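Local structure of tryptophan synthase alpha chain (Campylobacter jejuni, 3THA) at residues V5-F10 against P201-F206; I44-V49 against F167-A172; V73-V78 against L91-Y96; N98-Y103 against C118-P123; E128-L133 against I142-L147. The protein probably catalyses, as the alpha subunit of tryptophan synthase, the aldol cleavage of indoleglycerol phosphate to indole and glyceraldehyde 3-phosphate. All blocks are in the same frame, centred on the assembly; numbering follows the deposited sequence.

The five contacts sample one closed parallel barrel of eight strands. Interaction 1 closes the N-terminal end of the barrel interior, and interaction 2, its centre about 9 Å away, crosses the interior between strands 44-48 and 168-171. Interactions 3, 4 and 5 lie on the outer face, each setting a helical segment against a strand. Along the chain these three follow in series, nested inside interaction 2, itself nested inside interaction 1. Strands 90-94, 117-121 and 143-148 are consecutive neighbours, and the centres of interactions 3 and 4 lie about 8 Å apart, those of 4 and 5 about 10 Å. Together they illustrate the two layers of a TIM barrel: a filled core and a helical coat.

Interaction 1. Residues V5-F10 against P201-F206; sequences VDFRKF and PIFVGF
The N-terminal end of a TIM barrel is closed where Phe-7 and Arg-8, on a short 3-10 turn, meet Pro-201 and Phe-203 at the start of strand 202-205. Phe-7 packs with two parts of its side chain. Its CB lies 3.9 Å from CG of the Pro-201 ring, while its ring reaches further in, CD1 standing 4.4 Å from CE2 of Phe-203. That carbon of Phe-7 comes at the edge of the Phe-203 ring, near its plane. The Phe-7 ring continues inward to Ile-44 and Cys-118 and meets Phe-167 edge-to-face.

Arg-8 takes the outer side of the proline. A bend at chi2 (-149°) carries its guanidinium across the pyrrolidine, and Pro-201 CD sits over one face of it, 3.5 Å from NH1. The polar end is held nearby, because NH1 is hydrogen-bonded to Asn-199 O. Within the turn, the Asp-6 carboxylate is bridged to Lys-9, NZ lying 2.9 Å from OD1 and approaching from above the carboxylate plane. Charged groups thus stay on the outside while the aromatic ring goes inward, an arrangement typical of a TIM barrel whose N-terminal end is closed by a segment preceding the first strand.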
# COMPACT_ATOMS: atom_id res chain seq x y z
N VAL B 5 -7.29 -3.42 26.20
CA VAL B 5 -5.89 -3.29 26.60
C VAL B 5 -5.52 -1.83 26.93
O VAL B 5 -5.88 -0.92 26.19
CB VAL B 5 -4.92 -4.04 25.60
CG1 VAL B 5 -3.63 -3.25 25.30
CG2 VAL B 5 -4.62 -5.49 26.10
N ASP B 6 -4.87 -1.61 28.07
CA ASP B 6 -4.29 -0.30 28.34
C ASP B 6 -2.84 -0.36 27.88
O ASP B 6 -2.02 -1.04 28.49
CB ASP B 6 -4.39 0.08 29.81
CG ASP B 6 -3.63 1.37 30.15
OD1 ASP B 6 -3.86 1.93 31.24
OD2 ASP B 6 -2.79 1.82 29.34
N PHE B 7 -2.54 0.37 26.82
CA PHE B 7 -1.23 0.28 26.21
C PHE B 7 -0.11 0.82 27.06
O PHE B 7 1.04 0.38 26.95
CB PHE B 7 -1.21 0.98 24.85
CG PHE B 7 -1.45 0.06 23.70
CD1 PHE B 7 -0.41 -0.61 23.10
CD2 PHE B 7 -2.73 -0.14 23.21
CE1 PHE B 7 -0.65 -1.46 22.00
CE2 PHE B 7 -2.97 -0.98 22.12
CZ PHE B 7 -1.95 -1.62 21.51
N ARG B 8 -0.45 1.79 27.91
CA ARG B 8 0.54 2.39 28.78
C ARG B 8 1.17 1.38 29.73
O ARG B 8 2.17 1.69 30.46
CB ARG B 8 -0.09 3.55 29.55
CG ARG B 8 0.05 4.84 28.82
CD ARG B 8 0.14 6.04 29.77
NE ARG B 8 0.16 7.24 28.95
CZ ARG B 8 -0.90 7.72 28.32
NH1 ARG B 8 -2.10 7.12 28.41
NH2 ARG B 8 -0.77 8.80 27.57
N LYS B 9 0.57 0.18 29.74
CA LYS B 9 1.08 -0.96 30.54
C LYS B 9 2.19 -1.77 29.85
O LYS B 9 2.68 -2.75 30.42
CB LYS B 9 -0.07 -1.89 30.98
CG LYS B 9 -0.55 -1.59 32.41
CD LYS B 9 -2.05 -1.83 32.60
CE LYS B 9 -2.59 -0.92 33.71
NZ LYS B 9 -3.81 -0.17 33.24
N PHE B 10 2.57 -1.35 28.64
CA PHE B 10 3.47 -2.12 27.80
C PHE B 10 4.83 -1.48 27.58
O PHE B 10 5.67 -2.04 26.89
CB PHE B 10 2.80 -2.44 26.46
CG PHE B 10 1.82 -3.57 26.55
CD1 PHE B 10 0.47 -3.33 26.81
CD2 PHE B 10 2.26 -4.89 26.44
CE1 PHE B 10 -0.43 -4.39 26.93
CE2 PHE B 10 1.36 -5.96 26.54
CZ PHE B 10 0.00 -5.71 26.79
N PRO B 201 -2.26 6.95 24.55
CA PRO B 201 -0.91 7.15 24.04
C PRO B 201 -0.83 7.51 22.54
O PRO B 201 -1.67 7.09 21.73
CB PRO B 201 -0.22 5.82 24.36
CG PRO B 201 -1.32 4.86 24.68
CD PRO B 201 -2.40 5.67 25.25
N ILE B 202 0.15 8.34 22.21
CA ILE B 202 0.39 8.77 20.84
C ILE B 202 1.74 8.23 20.39
O ILE B 202 2.75 8.42 21.08
CB ILE B 202 0.29 10.33 20.73
CG1 ILE B 202 -1.04 10.79 21.35
CG2 ILE B 202 0.38 10.81 19.25
CD1 ILE B 202 -1.12 12.24 21.74
N PHE B 203 1.73 7.49 19.29
CA PHE B 203 2.91 6.86 18.69
C PHE B 203 3.07 7.38 17.27
O PHE B 203 2.12 7.36 16.49
CB PHE B 203 2.77 5.33 18.61
CG PHE B 203 2.50 4.62 19.93
CD1 PHE B 203 2.84 5.18 21.15
CD2 PHE B 203 1.94 3.36 19.94
CE1 PHE B 203 2.58 4.51 22.35
CE2 PHE B 203 1.68 2.67 21.14
CZ PHE B 203 1.98 3.25 22.34
N VAL B 204 4.28 7.83 16.93
CA VAL B 204 4.57 8.35 15.60
C VAL B 204 5.31 7.35 14.72
O VAL B 204 6.37 6.86 15.09
CB VAL B 204 5.40 9.62 15.65
CG1 VAL B 204 5.42 10.24 14.27
CG2 VAL B 204 4.85 10.60 16.66
N GLY B 205 4.75 7.10 13.54
CA GLY B 205 5.34 6.22 12.54
C GLY B 205 5.32 6.79 11.13
O GLY B 205 4.59 7.77 10.85
N PHE B 206 6.09 6.15 10.24
CA PHE B 206 6.36 6.58 8.83
C PHE B 206 7.65 7.41 8.67
O PHE B 206 7.73 8.55 9.13
CB PHE B 206 5.16 7.27 8.10
CG PHE B 206 5.44 7.52 6.61
CD1 PHE B 206 5.00 6.61 5.65
CD2 PHE B 206 6.20 8.62 6.20
CE1 PHE B 206 5.30 6.81 4.31
CE2 PHE B 206 6.50 8.84 4.85
CZ PHE B 206 6.06 7.93 3.89

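Interaction 2. Residues I44-V49 against F167-A172; sequences ILELGV and FIYLLA
Glu-46 reaches across the barrel interior to Tyr-169 on strand 168-171 and to Phe-167 beside it; strands 44-48 and 168-171 are the second and sixth of the eight. The closest CA atoms of the two segments, those of Glu-46 and Tyr-169, are 12.3 Å apart, and long side chains alone span the gap.

The contacts are of one kind, carboxylate oxygen against aromatic carbon. OE2 of Glu-46 lies 3.8 Å from CE2 of Tyr-169 and 4.2 Å from CZ of Phe-167, oblique to both rings. The carboxylate plane is turned 40° from the tyrosine ring, so the two flat groups neither stack nor stand square. Glu-46 and Tyr-169 approach from opposite directions. The glutamate is extended beyond CG (chi2 173°), which pushes its carboxylate well into the interior.

Apolar groups also come close to the acid: CD1 of Ile-121 packs against OE2, and the selenium of Met-94, a selenomethionine in this crystal, against OE1. Glu-46 is the predicted proton acceptor of the active site, and the contact places its carboxylate in the barrel interior.

Strand 44-48 runs between strands 15-21 and 90-94, bonded to both through its backbone, whereas strand 168-171 lies between 143-148 and 202-205. Phe-167 also meets the ring of Phe-203, which continues the core toward the N-terminal end of the barrel.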
# COMPACT_ATOMS: atom_id res chain seq x y z
N ILE B 44 5.95 -3.30 21.52
CA ILE B 44 4.74 -3.64 20.80
C ILE B 44 5.15 -4.02 19.40
O ILE B 44 5.78 -3.23 18.72
CB ILE B 44 3.81 -2.42 20.71
CG1 ILE B 44 3.57 -1.90 22.10
CG2 ILE B 44 2.50 -2.74 19.94
CD1 ILE B 44 3.16 -0.49 22.14
N LEU B 45 4.76 -5.21 18.95
CA LEU B 45 5.02 -5.62 17.59
C LEU B 45 3.80 -5.57 16.72
O LEU B 45 2.73 -6.12 17.11
CB LEU B 45 5.58 -7.03 17.57
CG LEU B 45 6.05 -7.51 16.21
CD1 LEU B 45 7.30 -6.72 15.82
CD2 LEU B 45 6.32 -9.04 16.25
N GLU B 46 3.95 -4.98 15.54
CA GLU B 46 2.88 -5.04 14.53
C GLU B 46 3.15 -6.17 13.54
O GLU B 46 4.24 -6.31 13.02
CB GLU B 46 2.74 -3.70 13.80
CG GLU B 46 2.60 -2.49 14.73
CD GLU B 46 2.62 -1.14 13.99
OE1 GLU B 46 3.01 -1.12 12.82
OE2 GLU B 46 2.27 -0.10 14.60
N LEU B 47 2.13 -6.97 13.27
CA LEU B 47 2.34 -8.16 12.49
C LEU B 47 1.63 -7.98 11.16
O LEU B 47 0.39 -8.07 11.10
CB LEU B 47 1.76 -9.38 13.23
CG LEU B 47 2.17 -9.73 14.67
CD1 LEU B 47 1.40 -10.96 15.12
CD2 LEU B 47 3.63 -10.00 14.71
N GLY B 48 2.40 -7.70 10.11
CA GLY B 48 1.86 -7.61 8.79
C GLY B 48 1.59 -9.00 8.28
O GLY B 48 2.48 -9.87 8.33
N VAL B 49 0.38 -9.27 7.80
CA VAL B 49 0.24 -10.52 7.08
C VAL B 49 0.28 -10.19 5.59
O VAL B 49 0.55 -9.02 5.21
CB VAL B 49 -0.95 -11.36 7.50
CG1 VAL B 49 -0.85 -12.76 6.90
CG2 VAL B 49 -1.00 -11.48 9.05
N PHE B 167 -4.13 3.27 20.95
CA PHE B 167 -3.18 4.38 20.83
C PHE B 167 -3.55 5.16 19.59
O PHE B 167 -4.21 4.64 18.73
CB PHE B 167 -1.71 3.87 20.79
CG PHE B 167 -1.35 3.04 19.56
CD1 PHE B 167 -1.43 1.66 19.58
CD2 PHE B 167 -0.88 3.65 18.38
CE1 PHE B 167 -1.07 0.87 18.48
CE2 PHE B 167 -0.50 2.88 17.24
CZ PHE B 167 -0.59 1.49 17.29
N ILE B 168 -3.16 6.43 19.51
CA ILE B 168 -3.34 7.17 18.29
C ILE B 168 -2.11 6.98 17.43
O ILE B 168 -0.98 7.09 17.92
CB ILE B 168 -3.58 8.69 18.53
CG1 ILE B 168 -4.61 8.90 19.65
CG2 ILE B 168 -4.04 9.36 17.22
CD1 ILE B 168 -5.94 8.25 19.38
N TYR B 169 -2.35 6.68 16.15
CA TYR B 169 -1.29 6.49 15.20
C TYR B 169 -1.17 7.80 14.48
O TYR B 169 -1.94 8.07 13.54
CB TYR B 169 -1.67 5.39 14.22
CG TYR B 169 -0.52 4.71 13.46
CD1 TYR B 169 0.48 5.47 12.83
CD2 TYR B 169 -0.45 3.32 13.36
CE1 TYR B 169 1.52 4.86 12.14
CE2 TYR B 169 0.63 2.70 12.69
CZ TYR B 169 1.58 3.48 12.06
OH TYR B 169 2.63 2.89 11.35
N LEU B 170 -0.23 8.62 14.93
CA LEU B 170 0.16 9.86 14.26
C LEU B 170 1.17 9.65 13.11
O LEU B 170 2.36 9.45 13.36
CB LEU B 170 0.72 10.87 15.25
CG LEU B 170 1.01 12.23 14.59
CD1 LEU B 170 -0.18 12.76 13.70
CD2 LEU B 170 1.40 13.27 15.58
N LEU B 171 0.71 9.71 11.87
CA LEU B 171 1.63 9.67 10.75
C LEU B 171 2.46 10.92 10.78
O LEU B 171 2.05 11.95 11.33
CB LEU B 171 0.89 9.53 9.42
CG LEU B 171 -0.02 8.31 9.37
CD1 LEU B 171 -0.83 8.26 8.11
CD2 LEU B 171 0.78 7.05 9.51
N ALA B 172 3.67 10.82 10.25
CA ALA B 172 4.55 11.94 10.19
C ALA B 172 4.52 12.37 8.74
O ALA B 172 4.17 11.57 7.85
CB ALA B 172 5.93 11.52 10.63

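Interaction 3. Residues V73-V78 against L91-Y96; sequences VDIHSV and LVFMVY
Phe-93 points out of its strand at the first turn of helix 75-83, where Ile-75 and Val-78 receive the far end of its ring from two different angles. Val-78 comes from the opposite direction: its CG1 sits 4.1 Å from CE1 of Phe-93, at the ring's edge and near its plane. Ile-75 instead crosses the phenyl group obliquely, and its CD1 touches CZ of Phe-93, also at 4.1 Å. Ile-75 directs CG1 away from its own backbone nitrogen (chi1 176°), and the further turn at chi2 (72°) brings CD1 near CZ. Two aliphatic ends one helical turn apart therefore grip neighbouring carbons of one ring.

The turn carrying them is organised by Asp-74, its N-cap. OD1 of Asp-74 accepts from Ser-77 N at 3.3 Å, on the anti side and 34° out of the carboxylate plane. The backbone oxygen of Asp-74 takes both Val-78 N and the hydroxyl of Ser-77, whose OG lies 3.1 Å away, in the carbonyl plane and on a lone pair. The capping bond and the two bonds to Asp-74 O together hold the helix start.

Around this contact, Phe-93 also packs on Leu-47 and Leu-120 of the flanking strands, and Ile-75 on Leu-99 and Tyr-103 of helix 97-103. A strand residue reaching outward into a covering helix is typical of the outer hydrophobic layer of the TIM barrel.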
# COMPACT_ATOMS: atom_id res chain seq x y z
N VAL B 73 2.55 -18.93 3.13
CA VAL B 73 2.07 -18.23 4.34
C VAL B 73 0.75 -17.45 4.14
O VAL B 73 0.72 -16.33 3.57
CB VAL B 73 3.15 -17.27 4.94
CG1 VAL B 73 2.68 -16.69 6.25
CG2 VAL B 73 4.48 -18.01 5.16
N ASP B 74 -0.32 -18.05 4.66
CA ASP B 74 -1.64 -17.44 4.70
C ASP B 74 -2.07 -17.24 6.16
O ASP B 74 -1.37 -17.69 7.10
CB ASP B 74 -2.66 -18.27 3.90
CG ASP B 74 -2.69 -19.76 4.29
OD1 ASP B 74 -2.04 -20.17 5.30
OD2 ASP B 74 -3.37 -20.55 3.57
N ILE B 75 -3.21 -16.59 6.36
CA ILE B 75 -3.60 -16.20 7.69
C ILE B 75 -3.78 -17.46 8.55
O ILE B 75 -3.55 -17.44 9.77
CB ILE B 75 -4.83 -15.24 7.68
CG1 ILE B 75 -5.30 -14.91 9.10
CG2 ILE B 75 -5.95 -15.76 6.76
CD1 ILE B 75 -4.36 -13.97 9.91
N HIS B 76 -4.11 -18.56 7.89
CA HIS B 76 -4.35 -19.80 8.60
C HIS B 76 -3.09 -20.27 9.29
O HIS B 76 -3.15 -20.64 10.47
CB HIS B 76 -4.88 -20.88 7.67
CG HIS B 76 -6.13 -20.47 6.95
ND1 HIS B 76 -7.38 -20.62 7.49
CD2 HIS B 76 -6.30 -19.86 5.75
CE1 HIS B 76 -8.28 -20.15 6.64
NE2 HIS B 76 -7.65 -19.67 5.58
N SER B 77 -1.96 -20.21 8.57
CA SER B 77 -0.71 -20.69 9.11
C SER B 77 -0.12 -19.69 10.14
O SER B 77 0.54 -20.12 11.11
CB SER B 77 0.27 -21.06 8.00
OG SER B 77 0.80 -19.92 7.36
N VAL B 78 -0.41 -18.40 9.96
CA VAL B 78 -0.17 -17.36 11.00
C VAL B 78 -0.93 -17.63 12.31
O VAL B 78 -0.34 -17.68 13.39
CB VAL B 78 -0.50 -15.94 10.49
CG1 VAL B 78 -0.52 -14.91 11.63
CG2 VAL B 78 0.49 -15.54 9.39
N LEU B 91 0.96 -7.78 20.81
CA LEU B 91 0.82 -8.17 19.42
C LEU B 91 -0.36 -7.44 18.74
O LEU B 91 -1.50 -7.46 19.23
CB LEU B 91 0.68 -9.68 19.33
CG LEU B 91 1.86 -10.46 19.93
CD1 LEU B 91 1.63 -11.96 19.87
CD2 LEU B 91 3.21 -10.08 19.23
N VAL B 92 -0.07 -6.78 17.63
CA VAL B 92 -1.03 -5.97 16.90
C VAL B 92 -1.01 -6.39 15.41
O VAL B 92 0.04 -6.37 14.77
CB VAL B 92 -0.68 -4.46 17.02
CG1 VAL B 92 -1.47 -3.62 16.03
CG2 VAL B 92 -0.99 -3.98 18.43
N PHE B 93 -2.16 -6.80 14.88
CA PHE B 93 -2.26 -7.02 13.45
C PHE B 93 -2.24 -5.72 12.69
O PHE B 93 -2.85 -4.73 13.09
CB PHE B 93 -3.53 -7.77 13.10
CG PHE B 93 -3.39 -9.25 13.17
CD1 PHE B 93 -2.24 -9.89 12.72
CD2 PHE B 93 -4.42 -10.01 13.68
CE1 PHE B 93 -2.11 -11.26 12.79
CE2 PHE B 93 -4.30 -11.41 13.78
CZ PHE B 93 -3.15 -12.03 13.32
N MSE B 94 -1.52 -5.72 11.59
CA MSE B 94 -1.69 -4.70 10.59
C MSE B 94 -1.91 -5.49 9.31
O MSE B 94 -1.02 -6.12 8.82
CB MSE B 94 -0.46 -3.81 10.54
CG MSE B 94 -0.40 -2.84 9.41
SE MSE B 94 0.72 -1.38 10.07
CE MSE B 94 1.00 -0.41 8.48
N VAL B 95 -3.15 -5.50 8.83
CA VAL B 95 -3.54 -6.19 7.62
C VAL B 95 -4.47 -5.29 6.82
O VAL B 95 -5.11 -4.42 7.36
CB VAL B 95 -4.34 -7.52 7.95
CG1 VAL B 95 -3.45 -8.56 8.58
CG2 VAL B 95 -5.51 -7.23 8.85
N TYR B 96 -4.56 -5.53 5.52
CA TYR B 96 -5.59 -4.91 4.74
C TYR B 96 -6.88 -5.61 4.98
O TYR B 96 -6.90 -6.78 5.41
CB TYR B 96 -5.26 -5.04 3.30
CG TYR B 96 -4.14 -4.16 2.89
CD1 TYR B 96 -4.37 -2.83 2.66
CD2 TYR B 96 -2.84 -4.65 2.72
CE1 TYR B 96 -3.40 -2.01 2.23
CE2 TYR B 96 -1.83 -3.81 2.29
CZ TYR B 96 -2.14 -2.48 2.04
OH TYR B 96 -1.20 -1.56 1.61

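Interaction 4. Residues N98-Y103 against C118-P123; sequences NLIFSY and CALIVP
Leu-120 and Val-122 project from the outer side of the barrel toward Ile-100, whose terminal methyl meets both. On strand 117-121 it is Leu-120 that turns its side chain to the helix, and CD1 of that leucine lies 4.3 Å from CD1 of Ile-100, an apolar contact between methyl groups. The same leucine packs on Leu-144 of the neighbouring strand 143-148.

Here the layering of a TIM barrel is plain: Ile-121, the next residue, points its side chain into the interior, while the residues before and after it contribute to the interface with the outer helices.

Val-122, just past the strand, reaches toward Ile-100 tip to tip, its CG2 4.1 Å from the isoleucine's CD1. The long branch of Ile-100 makes this possible, for CG1 lies anti to the carbonyl carbon (chi1 -60°) and chi2 is extended at -169°, carrying CD1 to the two strand-side residues. Ile-100 is enclosed further by Val-95 and by Leu-105 and Phe-108 of helix 105-114. Pro-123 then leads away to pack on Ile-55 of the second subunit, and Asn-98, at the start of the segment 98-103, donates through ND2 to Glu-124 O of that subunit.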
# COMPACT_ATOMS: atom_id res chain seq x y z
N ASN B 98 -9.09 -6.72 3.02
CA ASN B 98 -9.41 -7.83 2.16
C ASN B 98 -9.13 -9.17 2.84
O ASN B 98 -9.83 -10.14 2.60
CB ASN B 98 -8.68 -7.74 0.82
CG ASN B 98 -7.13 -7.70 0.95
OD1 ASN B 98 -6.53 -8.22 1.90
ND2 ASN B 98 -6.50 -7.08 -0.01
N LEU B 99 -8.10 -9.22 3.68
CA LEU B 99 -7.79 -10.42 4.40
C LEU B 99 -8.94 -10.72 5.39
O LEU B 99 -9.36 -11.88 5.55
CB LEU B 99 -6.49 -10.22 5.16
CG LEU B 99 -5.85 -11.51 5.68
CD1 LEU B 99 -4.39 -11.32 5.92
CD2 LEU B 99 -6.48 -11.97 6.93
N ILE B 100 -9.44 -9.66 6.03
CA ILE B 100 -10.43 -9.77 7.09
C ILE B 100 -11.76 -10.18 6.49
O ILE B 100 -12.32 -11.22 6.84
CB ILE B 100 -10.52 -8.46 7.93
CG1 ILE B 100 -9.15 -8.17 8.60
CG2 ILE B 100 -11.66 -8.52 8.97
CD1 ILE B 100 -9.16 -7.05 9.66
N PHE B 101 -12.25 -9.38 5.55
CA PHE B 101 -13.40 -9.74 4.74
C PHE B 101 -13.53 -11.20 4.28
O PHE B 101 -14.60 -11.80 4.38
CB PHE B 101 -13.46 -8.85 3.51
CG PHE B 101 -14.74 -8.93 2.76
CD1 PHE B 101 -14.91 -9.90 1.76
CD2 PHE B 101 -15.78 -8.05 3.05
CE1 PHE B 101 -16.11 -10.00 1.07
CE2 PHE B 101 -16.98 -8.10 2.36
CZ PHE B 101 -17.16 -9.09 1.35
N SER B 102 -12.44 -11.74 3.76
CA SER B 102 -12.34 -13.13 3.28
C SER B 102 -12.50 -14.18 4.38
O SER B 102 -13.14 -15.22 4.18
CB SER B 102 -10.95 -13.33 2.63
OG SER B 102 -10.50 -14.67 2.79
N TYR B 103 -11.88 -13.92 5.51
CA TYR B 103 -12.00 -14.77 6.67
C TYR B 103 -13.39 -14.74 7.29
O TYR B 103 -13.83 -15.78 7.77
CB TYR B 103 -10.98 -14.34 7.69
CG TYR B 103 -10.53 -15.45 8.58
CD1 TYR B 103 -9.71 -16.47 8.10
CD2 TYR B 103 -10.91 -15.46 9.89
CE1 TYR B 103 -9.31 -17.51 8.96
CE2 TYR B 103 -10.53 -16.44 10.73
CZ TYR B 103 -9.73 -17.46 10.28
OH TYR B 103 -9.40 -18.38 11.22
N CYS B 118 -4.15 -7.73 20.47
CA CYS B 118 -4.84 -6.73 21.29
C CYS B 118 -5.34 -5.56 20.47
O CYS B 118 -6.07 -4.73 20.99
CB CYS B 118 -3.89 -6.22 22.40
SG CYS B 118 -2.60 -5.14 21.75
N ALA B 119 -4.94 -5.48 19.19
CA ALA B 119 -5.35 -4.36 18.31
C ALA B 119 -5.15 -4.64 16.82
O ALA B 119 -4.26 -5.40 16.45
CB ALA B 119 -4.61 -3.11 18.67
N LEU B 120 -5.93 -3.96 15.98
CA LEU B 120 -5.78 -4.07 14.54
C LEU B 120 -5.54 -2.71 13.99
O LEU B 120 -6.19 -1.76 14.42
CB LEU B 120 -7.08 -4.56 13.91
CG LEU B 120 -7.83 -5.74 14.54
CD1 LEU B 120 -9.18 -5.89 13.84
CD2 LEU B 120 -7.04 -7.03 14.38
N ILE B 121 -4.63 -2.60 13.04
CA ILE B 121 -4.49 -1.44 12.22
C ILE B 121 -4.86 -1.88 10.79
O ILE B 121 -4.25 -2.81 10.25
CB ILE B 121 -3.03 -1.00 12.19
CG1 ILE B 121 -2.47 -0.86 13.61
CG2 ILE B 121 -2.84 0.29 11.36
CD1 ILE B 121 -0.99 -0.58 13.65
N VAL B 122 -5.83 -1.21 10.16
CA VAL B 122 -6.24 -1.60 8.81
C VAL B 122 -5.98 -0.42 7.88
O VAL B 122 -6.74 0.57 7.88
CB VAL B 122 -7.72 -2.04 8.73
CG1 VAL B 122 -8.00 -2.66 7.38
CG2 VAL B 122 -8.09 -3.07 9.89
N PRO B 123 -4.86 -0.50 7.13
CA PRO B 123 -4.51 0.55 6.22
C PRO B 123 -5.60 0.67 5.20
O PRO B 123 -6.12 -0.36 4.70
CB PRO B 123 -3.23 0.00 5.50
CG PRO B 123 -2.67 -0.93 6.49
CD PRO B 123 -3.85 -1.58 7.13

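Interaction 5. Residues E128-L133 against I142-L147; sequences EESDDL and IALITL
Leu-144 is the apolar centre of this contact, its two methyl groups lodged against Leu-133 and Ser-130. The leucine pair meets most closely through CD2 of Leu-133 and CD1 of Leu-144, 3.7 Å apart, and the same Leu-133 methyl is 4.0 Å from CD2 of Leu-144. The two side chains cross at about a right angle. Each carries CG opposite its backbone nitrogen (chi1 -179° in Leu-133, -175° in Leu-144), which brings CD2 of Leu-133 and CD1 of Leu-144 together.

This is the return half of a beta-alpha-beta crossover of the TIM barrel: strand 117-121 leads to helix 131-140, which packs back upon the next strand, 143-148. Leu-133 rests on Leu-120 and Val-122 as well, while Leu-144 also touches Ile-134, the residue after Leu-133, and Cys-137, about a turn further on.

A second kind of meeting involves the serine, which offers its carbon to the leucine: CB of Ser-130 lies 4.0 Å from CD2 of Leu-144. The hydroxyl is the same distance from that methyl, OG to CD2 4.0 Å, but its polar need is met by a hydrogen bond with Ser-126 O, just before the segment.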
# COMPACT_ATOMS: atom_id res chain seq x y z
N GLU B 128 -15.25 5.99 7.99
CA GLU B 128 -16.59 5.84 7.47
C GLU B 128 -16.91 4.41 7.00
O GLU B 128 -18.09 4.03 6.98
CB GLU B 128 -16.78 6.83 6.31
CG GLU B 128 -16.95 8.30 6.78
CD GLU B 128 -15.61 9.08 7.00
OE1 GLU B 128 -14.48 8.51 6.80
OE2 GLU B 128 -15.71 10.29 7.37
N GLU B 129 -15.87 3.63 6.63
CA GLU B 129 -16.04 2.26 6.13
C GLU B 129 -15.96 1.28 7.26
O GLU B 129 -16.29 0.11 7.09
CB GLU B 129 -14.95 1.89 5.11
CG GLU B 129 -15.14 2.41 3.72
CD GLU B 129 -13.91 2.16 2.87
OE1 GLU B 129 -13.74 1.04 2.32
OE2 GLU B 129 -13.09 3.10 2.76
N SER B 130 -15.52 1.75 8.41
CA SER B 130 -15.19 0.89 9.53
C SER B 130 -16.32 0.28 10.33
O SER B 130 -16.07 -0.59 11.16
CB SER B 130 -14.27 1.65 10.47
OG SER B 130 -13.07 2.02 9.79
N ASP B 131 -17.56 0.70 10.09
CA ASP B 131 -18.65 0.50 11.06
C ASP B 131 -18.78 -0.93 11.51
O ASP B 131 -18.86 -1.19 12.70
CB ASP B 131 -20.02 1.08 10.55
CG ASP B 131 -19.94 2.60 10.26
OD1 ASP B 131 -18.84 3.21 10.47
OD2 ASP B 131 -20.94 3.20 9.80
N ASP B 132 -18.76 -1.86 10.56
CA ASP B 132 -18.98 -3.27 10.87
C ASP B 132 -17.80 -3.91 11.57
O ASP B 132 -18.01 -4.77 12.43
CB ASP B 132 -19.30 -4.05 9.61
CG ASP B 132 -20.68 -3.77 9.10
OD1 ASP B 132 -21.64 -3.93 9.91
OD2 ASP B 132 -20.82 -3.37 7.93
N LEU B 133 -16.57 -3.49 11.22
CA LEU B 133 -15.39 -4.00 11.91
C LEU B 133 -15.36 -3.47 13.33
O LEU B 133 -15.01 -4.20 14.26
CB LEU B 133 -14.11 -3.59 11.17
CG LEU B 133 -12.76 -4.06 11.76
CD1 LEU B 133 -12.71 -5.57 11.91
CD2 LEU B 133 -11.61 -3.60 10.87
N ILE B 142 -11.15 -5.49 21.36
CA ILE B 142 -9.99 -5.31 20.51
C ILE B 142 -10.14 -3.89 20.03
O ILE B 142 -11.23 -3.44 19.68
CB ILE B 142 -10.04 -6.28 19.31
CG1 ILE B 142 -9.53 -7.65 19.72
CG2 ILE B 142 -9.16 -5.81 18.23
CD1 ILE B 142 -8.05 -7.84 19.50
N ALA B 143 -9.04 -3.17 20.05
CA ALA B 143 -9.06 -1.84 19.56
C ALA B 143 -8.80 -1.84 18.05
O ALA B 143 -7.89 -2.54 17.56
CB ALA B 143 -7.99 -1.03 20.28
N LEU B 144 -9.60 -1.05 17.33
CA LEU B 144 -9.35 -0.66 15.94
C LEU B 144 -8.66 0.70 15.92
O LEU B 144 -9.27 1.72 16.28
CB LEU B 144 -10.67 -0.56 15.15
CG LEU B 144 -10.44 -0.29 13.68
CD1 LEU B 144 -9.56 -1.44 13.06
CD2 LEU B 144 -11.71 -0.16 12.91
N ILE B 145 -7.40 0.72 15.50
CA ILE B 145 -6.50 1.80 15.80
C ILE B 145 -6.76 2.93 14.83
O ILE B 145 -6.96 2.69 13.63
CB ILE B 145 -5.02 1.30 15.72
CG1 ILE B 145 -4.76 0.16 16.70
CG2 ILE B 145 -3.98 2.43 15.86
CD1 ILE B 145 -4.75 0.56 18.18
N THR B 146 -6.75 4.15 15.36
CA THR B 146 -7.13 5.36 14.67
C THR B 146 -5.89 6.09 14.16
O THR B 146 -4.95 6.35 14.94
CB THR B 146 -7.82 6.36 15.66
OG1 THR B 146 -8.92 5.74 16.32
CG2 THR B 146 -8.35 7.57 14.94
N LEU B 147 -5.95 6.50 12.89
CA LEU B 147 -4.84 7.15 12.24
C LEU B 147 -5.11 8.60 12.08
O LEU B 147 -6.20 8.96 11.70
CB LEU B 147 -4.66 6.57 10.84
CG LEU B 147 -3.74 5.36 10.76
CD1 LEU B 147 -4.13 4.24 11.77
CD2 LEU B 147 -3.78 4.87 9.35